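PDB 5Z0Q: aminotransferase, class I and II from Erwinia tasmaniensis, which belongs to the class I and II aminotransferase family and binds pyridoxal-5'-phosphate. Local coordinates for residues A302-L307 / M319-A324; L210-G215 / A295-L300; W39-D44 / S325-I330; Q148-L153 / G178-R183. All coordinates share one frame; numbering follows the deposited sequence.

Contact 1 (A302-L307 / M319-A324)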
loop_
_atom_site.group_PDB
_atom_site.type_symbol
_atom_site.label_atom_id
_atom_site.label_comp_id
_atom_site.label_asym_id
_atom_site.label_seq_id
_atom_site.Cartn_x
_atom_site.Cartn_y
_atom_site.Cartn_z
ATOM N N ALA A 302 29.711 6.745 -15.617
ATOM C CA ALA A 302 31.086 6.899 -15.156
ATOM C C ALA A 302 31.383 5.961 -13.993
ATOM O O ALA A 302 32.468 5.373 -13.922
ATOM C CB ALA A 302 31.348 8.352 -14.760
ATOM N N ASN A 303 30.426 5.805 -13.073
ATOM C CA ASN A 303 30.591 4.840 -11.991
ATOM C C ASN A 303 30.604 3.414 -12.524
ATOM O O ASN A 303 31.361 2.567 -12.033
ATOM C CB ASN A 303 29.480 5.014 -10.955
ATOM C CG ASN A 303 29.710 6.199 -10.039
ATOM O OD1 ASN A 303 30.525 7.075 -10.329
ATOM N ND2 ASN A 303 28.990 6.234 -8.924
ATOM N N ARG A 304 29.773 3.129 -13.529
ATOM C CA ARG A 304 29.714 1.785 -14.091
ATOM C C ARG A 304 31.021 1.418 -14.784
ATOM O O ARG A 304 31.542 0.311 -14.603
ATOM C CB ARG A 304 28.545 1.677 -15.068
ATOM C CG ARG A 304 28.411 0.316 -15.720
ATOM C CD ARG A 304 27.621 0.407 -17.012
ATOM N NE ARG A 304 28.342 1.148 -18.043
ATOM C CZ ARG A 304 27.906 1.317 -19.288
ATOM N NH1 ARG A 304 26.746 0.798 -19.664
ATOM N NH2 ARG A 304 28.631 2.005 -20.157
ATOM N N ASP A 305 31.562 2.339 -15.588
ATOM C CA ASP A 305 32.794 2.053 -16.318
ATOM C C ASP A 305 33.967 1.824 -15.374
ATOM O O ASP A 305 34.859 1.024 -15.675
ATOM C CB ASP A 305 33.106 3.192 -17.289
ATOM C CG ASP A 305 32.074 3.314 -18.394
ATOM O OD1 ASP A 305 31.124 2.504 -18.416
ATOM O OD2 ASP A 305 32.215 4.220 -19.241
ATOM N N MET A 306 33.982 2.510 -14.230
ATOM C CA MET A 306 35.057 2.303 -13.264
ATOM C C MET A 306 34.950 0.933 -12.608
ATOM O O MET A 306 35.954 0.224 -12.472
ATOM C CB MET A 306 35.030 3.409 -12.210
ATOM C CG MET A 306 36.254 3.441 -11.313
ATOM S SD MET A 306 36.077 4.659 -9.998
ATOM C CE MET A 306 35.423 6.038 -10.930
ATOM N N LEU A 307 33.741 0.546 -12.195
ATOM C CA LEU A 307 33.549 -0.768 -11.591
ATOM C C LEU A 307 33.841 -1.883 -12.587
ATOM O O LEU A 307 34.441 -2.903 -12.230
ATOM C CB LEU A 307 32.123 -0.891 -11.054
ATOM C CG LEU A 307 31.677 -2.268 -10.554
ATOM C CD1 LEU A 307 32.408 -2.652 -9.280
ATOM C CD2 LEU A 307 30.173 -2.296 -10.338
ATOM N N MET A 319 32.644 -9.774 -14.728
ATOM C CA MET A 319 31.441 -8.953 -14.692
ATOM C C MET A 319 31.105 -8.459 -16.088
ATOM O O MET A 319 31.973 -7.938 -16.795
ATOM C CB MET A 319 31.610 -7.760 -13.747
ATOM C CG MET A 319 30.423 -6.816 -13.753
ATOM S SD MET A 319 30.712 -5.302 -12.827
ATOM C CE MET A 319 29.131 -4.488 -13.043
ATOM N N VAL A 320 29.845 -8.622 -16.473
ATOM C CA VAL A 320 29.332 -8.028 -17.700
ATOM C C VAL A 320 28.976 -6.574 -17.427
ATOM O O VAL A 320 28.312 -6.262 -16.432
ATOM C CB VAL A 320 28.113 -8.813 -18.211
ATOM C CG1 VAL A 320 27.360 -8.012 -19.259
ATOM C CG2 VAL A 320 28.552 -10.151 -18.775
ATOM N N THR A 321 29.429 -5.681 -18.297
ATOM C CA THR A 321 29.067 -4.277 -18.186
ATOM C C THR A 321 27.559 -4.129 -18.348
ATOM O O THR A 321 27.025 -4.442 -19.423
ATOM C CB THR A 321 29.797 -3.444 -19.236
ATOM O OG1 THR A 321 31.210 -3.527 -19.016
ATOM C CG2 THR A 321 29.361 -1.989 -19.154
ATOM N N PRO A 322 26.838 -3.675 -17.322
ATOM C CA PRO A 322 25.375 -3.612 -17.423
ATOM C C PRO A 322 24.938 -2.532 -18.400
ATOM O O PRO A 322 25.358 -1.377 -18.301
ATOM C CB PRO A 322 24.934 -3.290 -15.991
ATOM C CG PRO A 322 26.106 -2.578 -15.394
ATOM C CD PRO A 322 27.328 -3.200 -16.016
ATOM N N GLU A 323 24.091 -2.918 -19.353
ATOM C CA GLU A 323 23.511 -1.944 -20.265
ATOM C C GLU A 323 22.508 -1.027 -19.578
ATOM O O GLU A 323 22.128 -0.006 -20.161
ATOM C CB GLU A 323 22.849 -2.664 -21.442
ATOM C CG GLU A 323 23.824 -3.446 -22.311
ATOM C CD GLU A 323 23.142 -4.174 -23.456
ATOM O OE1 GLU A 323 21.986 -4.617 -23.285
ATOM O OE2 GLU A 323 23.764 -4.299 -24.533
ATOM N N ALA A 324 22.083 -1.358 -18.360
ATOM C CA ALA A 324 21.129 -0.544 -17.615
ATOM C C ALA A 324 21.583 -0.444 -16.167
ATOM O O ALA A 324 21.726 -1.463 -15.485
ATOM C CB ALA A 324 19.717 -1.131 -17.695
#
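The carbonyl oxygen of P322 is gripped by R304, whose NH1 donates to P322 O over 2.9 Å. The bond is moderately bent, with an N-H...O angle of 154°, and the donor comes in tilted 28° from the carbonyl plane. The guanidinium is steadied from another side by its own sequence neighbour: NE and NH2 both bond D305 OD1, side-on and in the guanidinium plane, with NH2 meeting the syn lone pair of OD1. This double grip limits rotation of the group while NH1 faces the loop. Over one face, toward the rim, lies the methyl of T321, with CG2 3.5 Å from R304 NE. A chi1 of 179° sends the arginine chain toward the loop, where its CG runs alongside the proline ring, 3.7 Å from P322 CD. A separate apolar touch lies about one turn further along the helix: L307 CD2 meets M319 CE at 3.6 Å, the two side chains crossing at about a right angle. The loop that leaves strand 318-319 thus lies back against helix 290-313, the helix that precedes that strand in the chain. L307 also packs on L378 of helix 371-385, and A302, N303 and M306 touch R371 of the same helix.

Contact 2 (L210-G215 / A295-L300)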
loop_
_atom_site.group_PDB
_atom_site.type_symbol
_atom_site.label_atom_id
_atom_site.label_comp_id
_atom_site.label_asym_id
_atom_site.label_seq_id
_atom_site.Cartn_x
_atom_site.Cartn_y
_atom_site.Cartn_z
ATOM N N LEU A 210 16.663 3.865 -17.120
ATOM C CA LEU A 210 18.086 3.825 -16.797
ATOM C C LEU A 210 18.914 3.152 -17.890
ATOM O O LEU A 210 19.911 2.489 -17.599
ATOM C CB LEU A 210 18.303 3.125 -15.456
ATOM C CG LEU A 210 17.677 3.814 -14.243
ATOM C CD1 LEU A 210 17.932 3.017 -12.974
ATOM C CD2 LEU A 210 18.209 5.235 -14.104
ATOM N N VAL A 211 18.521 3.322 -19.148
ATOM C CA VAL A 211 19.279 2.768 -20.266
ATOM C C VAL A 211 20.490 3.657 -20.522
ATOM O O VAL A 211 20.351 4.862 -20.759
ATOM C CB VAL A 211 18.404 2.648 -21.521
ATOM C CG1 VAL A 211 19.221 2.117 -22.688
ATOM C CG2 VAL A 211 17.206 1.751 -21.246
ATOM N N LEU A 212 21.683 3.062 -20.476
ATOM C CA LEU A 212 22.921 3.806 -20.667
ATOM C C LEU A 212 23.529 3.633 -22.050
ATOM O O LEU A 212 24.310 4.491 -22.476
ATOM C CB LEU A 212 23.966 3.383 -19.627
ATOM C CG LEU A 212 23.579 3.386 -18.150
ATOM C CD1 LEU A 212 24.760 2.914 -17.317
ATOM C CD2 LEU A 212 23.118 4.764 -17.706
ATOM N N GLU A 213 23.203 2.555 -22.751
ATOM C CA GLU A 213 23.856 2.270 -24.021
ATOM C C GLU A 213 23.357 3.232 -25.094
ATOM O O GLU A 213 22.141 3.374 -25.274
ATOM C CB GLU A 213 23.594 0.822 -24.435
ATOM C CG GLU A 213 24.741 0.178 -25.199
ATOM C CD GLU A 213 25.978 -0.030 -24.338
ATOM O OE1 GLU A 213 25.855 -0.006 -23.094
ATOM O OE2 GLU A 213 27.075 -0.221 -24.904
ATOM N N PRO A 214 24.249 3.908 -25.816
ATOM C CA PRO A 214 23.803 4.857 -26.838
ATOM C C PRO A 214 23.192 4.142 -28.033
ATOM O O PRO A 214 23.480 2.976 -28.312
ATOM C CB PRO A 214 25.093 5.586 -27.230
ATOM C CG PRO A 214 26.175 4.600 -26.935
ATOM C CD PRO A 214 25.718 3.836 -25.723
ATOM N N GLY A 215 22.309 4.859 -28.729
ATOM C CA GLY A 215 21.725 4.372 -29.966
ATOM C C GLY A 215 20.727 3.251 -29.752
ATOM O O GLY A 215 20.132 2.745 -30.709
ATOM N N ALA A 295 21.276 13.810 -15.812
ATOM C CA ALA A 295 22.550 13.972 -15.123
ATOM C C ALA A 295 22.914 12.738 -14.309
ATOM O O ALA A 295 24.102 12.473 -14.087
ATOM C CB ALA A 295 22.509 15.207 -14.223
ATOM N N GLN A 296 21.917 11.974 -13.855
ATOM C CA GLN A 296 22.213 10.751 -13.119
ATOM C C GLN A 296 22.766 9.669 -14.036
ATOM O O GLN A 296 23.616 8.877 -13.614
ATOM C CB GLN A 296 20.961 10.246 -12.401
ATOM C CG GLN A 296 21.210 9.060 -11.477
ATOM C CD GLN A 296 19.925 8.431 -10.968
ATOM O OE1 GLN A 296 18.873 8.544 -11.597
ATOM N NE2 GLN A 296 20.006 7.766 -9.822
ATOM N N LEU A 297 22.303 9.620 -15.288
ATOM C CA LEU A 297 22.792 8.611 -16.223
ATOM C C LEU A 297 24.272 8.808 -16.524
ATOM O O LEU A 297 25.039 7.838 -16.552
ATOM C CB LEU A 297 21.973 8.644 -17.512
ATOM C CG LEU A 297 20.475 8.362 -17.382
ATOM C CD1 LEU A 297 19.807 8.359 -18.748
ATOM C CD2 LEU A 297 20.234 7.047 -16.656
ATOM N N ASP A 298 24.691 10.055 -16.755
ATOM C CA ASP A 298 26.106 10.324 -16.990
ATOM C C ASP A 298 26.941 9.965 -15.768
ATOM O O ASP A 298 28.038 9.408 -15.896
ATOM C CB ASP A 298 26.308 11.791 -17.367
ATOM C CG ASP A 298 25.548 12.185 -18.620
ATOM O OD1 ASP A 298 25.275 11.299 -19.457
ATOM O OD2 ASP A 298 25.225 13.383 -18.770
ATOM N N TYR A 299 26.432 10.270 -14.574
ATOM C CA TYR A 299 27.156 9.936 -13.352
ATOM C C TYR A 299 27.209 8.428 -13.138
ATOM O O TYR A 299 28.240 7.891 -12.719
ATOM C CB TYR A 299 26.501 10.627 -12.157
ATOM C CG TYR A 299 27.360 10.671 -10.913
ATOM C CD1 TYR A 299 28.264 11.704 -10.709
ATOM C CD2 TYR A 299 27.259 9.686 -9.939
ATOM C CE1 TYR A 299 29.048 11.755 -9.573
ATOM C CE2 TYR A 299 28.040 9.728 -8.798
ATOM C CZ TYR A 299 28.932 10.766 -8.621
ATOM O OH TYR A 299 29.713 10.816 -7.490
ATOM N N LEU A 300 26.109 7.728 -13.430
ATOM C CA LEU A 300 26.083 6.282 -13.241
ATOM C C LEU A 300 26.919 5.560 -14.289
ATOM O O LEU A 300 27.507 4.514 -13.993
ATOM C CB LEU A 300 24.644 5.769 -13.264
ATOM C CG LEU A 300 23.806 6.073 -12.019
ATOM C CD1 LEU A 300 22.407 5.497 -12.153
ATOM C CD2 LEU A 300 24.490 5.543 -10.768
#
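L297 presents one methyl, CD2, to two leucines of the facing loop: L210 CD2 lies 3.7 Å from L297 CD2, and L212 CD2 lies 3.8 Å from the same carbon. All three leucines adopt the same conformation, with CG opposite the carbonyl carbon and beside the backbone N, and with an extended second torsion. In L297 (chi1 -61°) this brings CD2 to the CD2 methyls of both L210 and L212. In L210 and L212 it brings branches whose CB atoms do not face the helix round to meet it, and each pair crosses at a slant. L212 CD2 also rests against the backbone, 3.8 Å from L297 O, while the other methyl of L297, CD1, approaches V211 O at 4.1 Å. No hydrogen bond joins the two segments; the contact is van der Waals throughout, methyl on methyl and methyl on carbonyl. The loop follows strand 200-204 and the pyridoxal-5'-phosphate pocket residues D204, I206 and H207, and the side chain of L210 is about 9 Å from the bound pyridoxal-5'-phosphate. Packing of this loop on helix 290-313 is consistent with the fold type I scaffold, in which a long helix probably links the large and small domains.

Contact 3 (W39-D44 / S325-I330)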
loop_
_atom_site.group_PDB
_atom_site.type_symbol
_atom_site.label_atom_id
_atom_site.label_comp_id
_atom_site.label_asym_id
_atom_site.label_seq_id
_atom_site.Cartn_x
_atom_site.Cartn_y
_atom_site.Cartn_z
ATOM N N TRP A 39 23.930 -3.223 -1.382
ATOM C CA TRP A 39 23.080 -4.376 -1.667
ATOM C C TRP A 39 21.722 -3.961 -2.223
ATOM O O TRP A 39 21.491 -4.120 -3.424
ATOM C CB TRP A 39 22.944 -5.244 -0.411
ATOM C CG TRP A 39 22.385 -4.533 0.793
ATOM C CD1 TRP A 39 22.967 -3.517 1.494
ATOM C CD2 TRP A 39 21.133 -4.799 1.439
ATOM N NE1 TRP A 39 22.153 -3.128 2.528
ATOM C CE2 TRP A 39 21.021 -3.901 2.518
ATOM C CE3 TRP A 39 20.095 -5.706 1.207
ATOM C CZ2 TRP A 39 19.915 -3.884 3.363
ATOM C CZ3 TRP A 39 18.999 -5.689 2.047
ATOM C CH2 TRP A 39 18.916 -4.784 3.112
ATOM N N ILE A 40 20.816 -3.431 -1.399
ATOM C CA ILE A 40 19.441 -3.214 -1.834
ATOM C C ILE A 40 19.401 -2.170 -2.945
ATOM O O ILE A 40 20.211 -1.232 -2.987
ATOM C CB ILE A 40 18.554 -2.816 -0.638
ATOM C CG1 ILE A 40 17.073 -2.989 -0.980
ATOM C CG2 ILE A 40 18.840 -1.392 -0.192
ATOM C CD1 ILE A 40 16.150 -2.807 0.209
ATOM N N ALA A 41 18.453 -2.342 -3.867
ATOM C CA ALA A 41 18.446 -1.607 -5.132
ATOM C C ALA A 41 17.796 -0.234 -4.949
ATOM O O ALA A 41 16.665 0.029 -5.367
ATOM C CB ALA A 41 17.745 -2.420 -6.209
ATOM N N ASP A 42 18.549 0.658 -4.311
ATOM C CA ASP A 42 18.191 2.066 -4.249
ATOM C C ASP A 42 19.474 2.880 -4.181
ATOM O O ASP A 42 20.506 2.399 -3.707
ATOM C CB ASP A 42 17.274 2.381 -3.056
ATOM C CG ASP A 42 17.981 2.263 -1.716
ATOM O OD1 ASP A 42 18.956 1.490 -1.614
ATOM O OD2 ASP A 42 17.552 2.940 -0.757
ATOM N N THR A 43 19.406 4.108 -4.675
ATOM C CA THR A 43 20.579 4.965 -4.701
ATOM C C THR A 43 20.624 5.850 -3.460
ATOM O O THR A 43 19.626 6.038 -2.760
ATOM C CB THR A 43 20.594 5.826 -5.966
ATOM O OG1 THR A 43 19.428 6.659 -5.999
ATOM C CG2 THR A 43 20.616 4.945 -7.208
ATOM N N ASP A 44 21.813 6.386 -3.185
ATOM C CA ASP A 44 22.020 7.315 -2.085
ATOM C C ASP A 44 21.830 8.767 -2.508
ATOM O O ASP A 44 22.300 9.675 -1.812
ATOM C CB ASP A 44 23.416 7.121 -1.488
ATOM C CG ASP A 44 23.625 5.722 -0.939
ATOM O OD1 ASP A 44 22.649 5.124 -0.441
ATOM O OD2 ASP A 44 24.768 5.221 -1.006
ATOM N N SER A 325 21.806 0.787 -15.710
ATOM C CA SER A 325 22.173 1.060 -14.329
ATOM C C SER A 325 21.088 0.551 -13.377
ATOM O O SER A 325 19.927 0.379 -13.758
ATOM C CB SER A 325 22.401 2.563 -14.155
ATOM O OG SER A 325 23.768 2.886 -14.338
ATOM N N PHE A 326 21.466 0.312 -12.115
ATOM C CA PHE A 326 22.788 0.616 -11.559
ATOM C C PHE A 326 23.424 -0.580 -10.859
ATOM O O PHE A 326 24.072 -0.435 -9.821
ATOM C CB PHE A 326 22.681 1.794 -10.586
ATOM C CG PHE A 326 21.441 1.767 -9.735
ATOM C CD1 PHE A 326 21.418 1.063 -8.542
ATOM C CD2 PHE A 326 20.296 2.441 -10.131
ATOM C CE1 PHE A 326 20.278 1.033 -7.758
ATOM C CE2 PHE A 326 19.153 2.413 -9.354
ATOM C CZ PHE A 326 19.144 1.709 -8.164
ATOM N N LEU A 327 23.223 -1.764 -11.433
ATOM C CA LEU A 327 23.817 -3.002 -10.947
ATOM C C LEU A 327 24.104 -3.878 -12.159
ATOM O O LEU A 327 23.370 -3.830 -13.150
ATOM C CB LEU A 327 22.888 -3.722 -9.954
ATOM C CG LEU A 327 22.041 -2.863 -9.005
ATOM C CD1 LEU A 327 20.597 -2.789 -9.484
ATOM C CD2 LEU A 327 22.117 -3.349 -7.564
ATOM N N GLY A 328 25.168 -4.679 -12.090
ATOM C CA GLY A 328 26.019 -4.834 -10.923
ATOM C C GLY A 328 26.240 -6.310 -10.625
ATOM O O GLY A 328 26.399 -6.701 -9.472
ATOM N N TRP A 329 26.263 -7.124 -11.682
ATOM C CA TRP A 329 26.230 -8.581 -11.579
ATOM C C TRP A 329 27.643 -9.130 -11.755
ATOM O O TRP A 329 28.169 -9.162 -12.873
ATOM C CB TRP A 329 25.274 -9.145 -12.629
ATOM C CG TRP A 329 24.803 -10.556 -12.413
ATOM C CD1 TRP A 329 24.832 -11.570 -13.323
ATOM C CD2 TRP A 329 24.211 -11.100 -11.225
ATOM N NE1 TRP A 329 24.303 -12.715 -12.777
ATOM C CE2 TRP A 329 23.915 -12.453 -11.489
ATOM C CE3 TRP A 329 23.910 -10.579 -9.962
ATOM C CZ2 TRP A 329 23.331 -13.289 -10.541
ATOM C CZ3 TRP A 329 23.330 -11.413 -9.020
ATOM C CH2 TRP A 329 23.047 -12.752 -9.315
ATOM N N ILE A 330 28.250 -9.575 -10.655
ATOM C CA ILE A 330 29.651 -9.985 -10.625
ATOM C C ILE A 330 29.728 -11.485 -10.375
ATOM O O ILE A 330 29.171 -11.986 -9.390
ATOM C CB ILE A 330 30.435 -9.221 -9.544
ATOM C CG1 ILE A 330 30.310 -7.711 -9.754
ATOM C CG2 ILE A 330 31.897 -9.648 -9.541
ATOM C CD1 ILE A 330 30.956 -6.894 -8.659
#
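T43 lies over the ring of F326 in a CH-pi contact: T43 CG2 stands 3.7 Å from the ring centroid and only 13° off its normal, almost directly over the centre. The two side chains cross at about a right angle. A chi1 of 61° turns the threonine methyl opposite its carbonyl carbon, beside the backbone N, and so lays it on the aromatic face. With CG between backbone N and carbonyl carbon (chi1 39°), the ring of F326 reaches both T43 and the turn at A41; the peptide before F326 is modelled as cis.

The edge of the ring meets backbone rather than side chain. F326 CE1 is 3.9 Å from D42 N and 4.0 Å from A41 C, the latter in the ring plane. A41 centres an inverse gamma turn, in which D42 N donates to I40 O over 2.8 Å, and this turn offers its peptide to the phenyl edge.

Purely apolar contact is looser, with L327 CD1 4.4 Å from A41 CB. The other methyl of L327, CD2, approaches a carbonyl oxygen, W39 O, which accepts a hydrogen bond from R364 NH2.

The side chain of A41 is about 4 Å from the bound pyridoxal-5'-phosphate, so the turn borders that ligand, and I40 and D42 also pack on Y66 and G65 of the second subunit. Segment 39-44 follows strand 36-38 and segment 325-330 runs into strand 329-331, both members of one mixed sheet, while L300 and Q296 of helix 290-313 pack on F326 and T43.

Contact 4 (Q148-L153 / G178-R183)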
loop_
_atom_site.group_PDB
_atom_site.type_symbol
_atom_site.label_atom_id
_atom_site.label_comp_id
_atom_site.label_asym_id
_atom_site.label_seq_id
_atom_site.Cartn_x
_atom_site.Cartn_y
_atom_site.Cartn_z
ATOM N N GLN A 148 28.594 -12.928 -26.255
ATOM C CA GLN A 148 29.140 -11.636 -26.670
ATOM C C GLN A 148 29.136 -10.640 -25.512
ATOM O O GLN A 148 28.742 -9.480 -25.655
ATOM C CB GLN A 148 28.383 -11.078 -27.877
ATOM C CG GLN A 148 28.561 -11.887 -29.151
ATOM C CD GLN A 148 28.031 -11.163 -30.374
ATOM O OE1 GLN A 148 26.905 -11.400 -30.813
ATOM N NE2 GLN A 148 28.845 -10.273 -30.933
ATOM N N GLN A 149 29.584 -11.115 -24.348
ATOM C CA GLN A 149 29.649 -10.304 -23.131
ATOM C C GLN A 149 28.280 -9.736 -22.767
ATOM O O GLN A 149 28.161 -8.605 -22.292
ATOM C CB GLN A 149 30.684 -9.185 -23.266
ATOM C CG GLN A 149 32.102 -9.676 -23.501
ATOM C CD GLN A 149 33.085 -8.540 -23.699
ATOM O OE1 GLN A 149 33.922 -8.270 -22.837
ATOM N NE2 GLN A 149 32.991 -7.868 -24.841
ATOM N N ARG A 150 27.233 -10.526 -23.003
ATOM C CA ARG A 150 25.871 -10.145 -22.660
ATOM C C ARG A 150 25.114 -11.363 -22.155
ATOM O O ARG A 150 25.308 -12.475 -22.655
ATOM C CB ARG A 150 25.122 -9.548 -23.857
ATOM C CG ARG A 150 25.627 -8.198 -24.325
ATOM C CD ARG A 150 24.472 -7.371 -24.856
ATOM N NE ARG A 150 23.443 -8.215 -25.457
ATOM C CZ ARG A 150 22.237 -7.786 -25.810
ATOM N NH1 ARG A 150 21.904 -6.517 -25.622
ATOM N NH2 ARG A 150 21.363 -8.625 -26.348
ATOM N N TRP A 151 24.245 -11.143 -21.172
ATOM C CA TRP A 151 23.375 -12.191 -20.649
ATOM C C TRP A 151 22.098 -12.216 -21.479
ATOM O O TRP A 151 21.261 -11.313 -21.370
ATOM C CB TRP A 151 23.074 -11.959 -19.172
ATOM C CG TRP A 151 24.244 -12.224 -18.281
ATOM C CD1 TRP A 151 24.997 -11.301 -17.619
ATOM C CD2 TRP A 151 24.804 -13.503 -17.962
ATOM N NE1 TRP A 151 25.987 -11.927 -16.900
ATOM C CE2 TRP A 151 25.892 -13.279 -17.096
ATOM C CE3 TRP A 151 24.489 -14.818 -18.325
ATOM C CZ2 TRP A 151 26.666 -14.319 -16.584
ATOM C CZ3 TRP A 151 25.259 -15.849 -17.816
ATOM C CH2 TRP A 151 26.335 -15.594 -16.955
ATOM N N VAL A 152 21.949 -13.244 -22.307
ATOM C CA VAL A 152 20.810 -13.362 -23.205
ATOM C C VAL A 152 19.903 -14.488 -22.723
ATOM O O VAL A 152 20.314 -15.392 -21.987
ATOM C CB VAL A 152 21.252 -13.599 -24.665
ATOM C CG1 VAL A 152 22.114 -12.444 -25.150
ATOM C CG2 VAL A 152 22.002 -14.916 -24.787
ATOM N N LEU A 153 18.645 -14.423 -23.150
ATOM C CA LEU A 153 17.634 -15.414 -22.807
ATOM C C LEU A 153 17.229 -16.179 -24.059
ATOM O O LEU A 153 16.900 -15.572 -25.084
ATOM C CB LEU A 153 16.411 -14.749 -22.172
ATOM C CG LEU A 153 15.241 -15.674 -21.831
ATOM C CD1 LEU A 153 15.676 -16.764 -20.864
ATOM C CD2 LEU A 153 14.083 -14.874 -21.257
ATOM N N GLY A 178 21.023 -8.873 -14.144
ATOM C CA GLY A 178 22.038 -8.819 -15.186
ATOM C C GLY A 178 22.254 -7.423 -15.742
ATOM O O GLY A 178 23.386 -7.029 -16.032
ATOM N N GLY A 179 21.178 -6.655 -15.888
ATOM C CA GLY A 179 21.263 -5.349 -16.506
ATOM C C GLY A 179 21.148 -5.354 -18.012
ATOM O O GLY A 179 21.470 -4.343 -18.647
ATOM N N THR A 180 20.696 -6.455 -18.605
ATOM C CA THR A 180 20.611 -6.564 -20.053
ATOM C C THR A 180 19.410 -5.789 -20.581
ATOM O O THR A 180 18.293 -5.931 -20.073
ATOM C CB THR A 180 20.508 -8.031 -20.469
ATOM O OG1 THR A 180 21.695 -8.726 -20.070
ATOM C CG2 THR A 180 20.338 -8.147 -21.978
ATOM N N VAL A 181 19.647 -4.966 -21.597
ATOM C CA VAL A 181 18.592 -4.284 -22.336
ATOM C C VAL A 181 18.304 -5.117 -23.579
ATOM O O VAL A 181 19.118 -5.165 -24.508
ATOM C CB VAL A 181 18.992 -2.850 -22.704
ATOM C CG1 VAL A 181 17.933 -2.217 -23.594
ATOM C CG2 VAL A 181 19.210 -2.021 -21.448
ATOM N N TYR A 182 17.149 -5.777 -23.602
ATOM C CA TYR A 182 16.830 -6.677 -24.701
ATOM C C TYR A 182 16.574 -5.899 -25.985
ATOM O O TYR A 182 15.874 -4.882 -25.988
ATOM C CB TYR A 182 15.616 -7.537 -24.352
ATOM C CG TYR A 182 15.893 -8.557 -23.272
ATOM C CD1 TYR A 182 16.518 -9.760 -23.573
ATOM C CD2 TYR A 182 15.536 -8.316 -21.953
ATOM C CE1 TYR A 182 16.777 -10.696 -22.590
ATOM C CE2 TYR A 182 15.791 -9.246 -20.963
ATOM C CZ TYR A 182 16.412 -10.434 -21.287
ATOM O OH TYR A 182 16.669 -11.362 -20.304
ATOM N N ARG A 183 17.150 -6.386 -27.083
ATOM C CA ARG A 183 16.996 -5.757 -28.384
ATOM C C ARG A 183 15.646 -6.130 -28.994
ATOM O O ARG A 183 14.884 -6.932 -28.448
ATOM C CB ARG A 183 18.146 -6.155 -29.307
ATOM C CG ARG A 183 19.521 -5.721 -28.822
ATOM C CD ARG A 183 19.653 -4.207 -28.779
ATOM N NE ARG A 183 21.019 -3.794 -28.469
ATOM C CZ ARG A 183 21.489 -3.625 -27.237
ATOM N NH1 ARG A 183 20.701 -3.831 -26.191
ATOM N NH2 ARG A 183 22.748 -3.250 -27.050
#
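Strand 151-152, which adds an edge strand to the large mixed sheet of the fold type I large domain, here meets the loop that leads into helix 184-197, with R183 at its N-cap position. T180 OG1 donates to W151 O over 2.9 Å, in the carbonyl plane and on a lone pair. A chi1 of -63° places the hydroxyl opposite the carbonyl carbon of T180, while its methyl CG2 lies over one face of the R150 guanidinium. From R150, NH1 makes a weak bond to V181 O at 3.3 Å, with a bent angle of 131°. The guanidinium planes of R150 and R183 are turned 82° from each other, and the two groups gather about the carboxylate of E323, which takes R150 NH1 and R183 NH2 in salt bridges. E186 holds R150 NH2 as well, so that R150 is shared between two carboxylates. The indole of W151 meets W329 edge-to-face. Further along, L153 approaches the tyrosine through its beta carbon, and L153 CB lies 3.9 Å from Y182 OH and 4.1 Å from Y182 CE1.

Overall arrangement
Contacts 1, 2 and 3 are buried, whereas contact 4 lies at the edge of the large sheet and is only partly so. Contacts 1 and 2 use successive turns of helix 290-313, and their centres are about 10 Å apart. Contacts 1 and 3 share the continuous run 319-330. E323 ties three of them together: its carbonyl probably accepts from L212 N of contact 2, and its carboxylate reaches V181 and R183 of contact 4. Chemistry follows place. Contact 2 is van der Waals contact of leucine methyls, without a hydrogen bond; an aromatic face and backbone edge mark contact 3 beside pyridoxal-5'-phosphate; an arginine-to-carbonyl bond marks contact 1, and a threonine-to-carbonyl bond beside arginines sharing E323 marks contact 4.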